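Local coordinates for nucleoside diphosphate kinase (Aquifex aeolicus, PDB 3ZTP), which catalyses transfer of the ATP gamma phosphate to nucleoside diphosphates by a ping-pong mechanism, through a phosphorylated active-site intermediate, at residues A[9-13]-A[66-70]. Sequence-based numbering, arbitrary orientation.
Sequences IVKPD and FMSSG. With SO4 (sulfate ion), chain D.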
loop_
_atom_site.group_PDB
_atom_site.type_symbol
_atom_site.label_atom_id
_atom_site.label_comp_id
_atom_site.label_asym_id
_atom_site.label_seq_id
_atom_site.Cartn_x
_atom_site.Cartn_y
_atom_site.Cartn_z
ATOM N N ILE A 9 9.410 -10.467 -11.250
ATOM C CA ILE A 9 10.003 -9.169 -10.880
ATOM C C ILE A 9 10.921 -8.743 -12.009
ATOM O O ILE A 9 11.842 -9.482 -12.367
ATOM C CB ILE A 9 10.803 -9.207 -9.571
ATOM C CG1 ILE A 9 9.935 -9.776 -8.455
ATOM C CG2 ILE A 9 11.262 -7.804 -9.243
ATOM C CD1 ILE A 9 10.701 -9.962 -7.133
ATOM N N VAL A 10 10.676 -7.549 -12.543
ATOM C CA VAL A 10 11.568 -6.943 -13.537
ATOM C C VAL A 10 12.690 -6.285 -12.764
ATOM O O VAL A 10 12.439 -5.407 -11.919
ATOM C CB VAL A 10 10.813 -5.959 -14.429
ATOM C CG1 VAL A 10 11.748 -5.275 -15.426
ATOM C CG2 VAL A 10 9.675 -6.682 -15.145
ATOM N N LYS A 11 13.908 -6.748 -12.997
ATOM C CA LYS A 11 15.059 -6.404 -12.176
ATOM C C LYS A 11 15.655 -5.067 -12.609
ATOM O O LYS A 11 15.329 -4.522 -13.671
ATOM C CB LYS A 11 16.102 -7.521 -12.249
ATOM C CG LYS A 11 15.608 -8.871 -11.812
ATOM C CD LYS A 11 16.713 -9.926 -11.823
ATOM C CE LYS A 11 16.306 -11.236 -11.189
ATOM N NZ LYS A 11 17.339 -12.276 -11.302
ATOM N N PRO A 12 16.541 -4.502 -11.783
ATOM C CA PRO A 12 17.001 -3.150 -12.096
ATOM C C PRO A 12 17.750 -3.020 -13.424
ATOM O O PRO A 12 17.767 -1.923 -14.006
ATOM C CB PRO A 12 17.883 -2.784 -10.890
ATOM C CG PRO A 12 17.325 -3.580 -9.788
ATOM C CD PRO A 12 16.955 -4.907 -10.426
ATOM N N ASP A 13 18.403 -4.085 -13.887
ATOM C CA ASP A 13 19.057 -4.029 -15.194
ATOM C C ASP A 13 18.052 -3.770 -16.315
ATOM O O ASP A 13 18.283 -2.907 -17.169
ATOM C CB ASP A 13 19.900 -5.271 -15.472
ATOM C CG ASP A 13 19.115 -6.574 -15.388
ATOM O OD1 ASP A 13 18.145 -6.680 -14.603
ATOM O OD2 ASP A 13 19.494 -7.518 -16.114
ATOM N N PHE A 66 22.236 -6.019 -5.652
ATOM C CA PHE A 66 21.670 -5.730 -6.964
ATOM C C PHE A 66 20.165 -5.496 -6.875
ATOM O O PHE A 66 19.633 -4.525 -7.416
ATOM C CB PHE A 66 21.984 -6.895 -7.902
ATOM C CG PHE A 66 21.303 -6.815 -9.244
ATOM C CD1 PHE A 66 21.396 -5.674 -10.029
ATOM C CD2 PHE A 66 20.601 -7.899 -9.726
ATOM C CE1 PHE A 66 20.775 -5.628 -11.277
ATOM C CE2 PHE A 66 20.009 -7.858 -10.977
ATOM C CZ PHE A 66 20.079 -6.730 -11.728
ATOM N N MET A 67 19.481 -6.396 -6.190
ATOM C CA MET A 67 18.031 -6.337 -6.128
ATOM C C MET A 67 17.484 -5.199 -5.269
ATOM O O MET A 67 16.278 -4.912 -5.307
ATOM C CB MET A 67 17.446 -7.699 -5.722
ATOM C CG MET A 67 17.572 -8.747 -6.834
ATOM S SD MET A 67 16.707 -8.302 -8.365
ATOM C CE MET A 67 14.996 -8.422 -7.815
ATOM N N SER A 68 18.364 -4.571 -4.499
ATOM C CA SER A 68 18.013 -3.399 -3.702
ATOM C C SER A 68 18.676 -2.136 -4.247
ATOM O O SER A 68 18.646 -1.105 -3.577
ATOM C CB SER A 68 18.381 -3.604 -2.220
ATOM O OG SER A 68 19.760 -3.887 -2.026
ATOM N N SER A 69 19.263 -2.192 -5.443
ATOM C CA SER A 69 20.063 -1.085 -5.984
ATOM C C SER A 69 19.259 -0.029 -6.710
ATOM O O SER A 69 19.773 1.023 -7.050
ATOM C CB SER A 69 21.158 -1.609 -6.923
ATOM O OG SER A 69 20.595 -2.153 -8.100
ATOM N N GLY A 70 17.986 -0.316 -6.945
ATOM C CA GLY A 70 17.108 0.618 -7.620
ATOM C C GLY A 70 15.717 0.028 -7.616
ATOM O O GLY A 70 15.529 -1.110 -7.199
HETATM S S SO4 D . 16.261 -14.665 -9.417
HETATM O O1 SO4 D . 16.030 -14.838 -10.846
HETATM O O2 SO4 D . 15.577 -15.732 -8.689
HETATM O O3 SO4 D . 17.674 -14.782 -9.068
HETATM O O4 SO4 D . 15.819 -13.364 -8.996
#
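Phe66 O, in helix 60-67, accepts two hydrogen bonds from Ser69, from its backbone N and from OG at 2.6 Å, while Pro12 CG packs against the same oxygen at 3.4 Å. The proline continues onto the Phe66 ring: its CD stands over one face in a CH-pi contact, 4.2 Å from the ring centroid and displaced toward the rim. With CG anti to the backbone N (chi1 172°), Phe66 carries its ring along the 11-13 backbone, where Asp13 OD1 meets the edge at CZ, 3.5 Å away; the carboxylate plane is turned 71° from the ring. Asp13 OD2 is bound by the backbone N of Ala118. Folded Met67 curls its thioether against the Lys11 stem, SD lying 3.7 Å from Lys11 CG, and its methyl CE goes on to Ile9 CG2 at 4.0 Å. The extended Lys11 chain passes alongside this sulfur and the Phe66 ring; NZ is hydrogen-bonded to Asn117 OD1 and, weakly, to O1 and O4 of a sulfate. This anion, probably from the crystallisation liquor, also binds Tyr51 and His120, the predicted phosphohistidine site, consistent with a phosphate subsite, as Lys11 and Asn117 are predicted ATP ligands. The contact thus packs the C-terminal part of helix 60-67 and the following turn against the turn from strand 3-10 into helix 12-17, with Ile9 and Pro12 also resting on neighbouring strand 72-78.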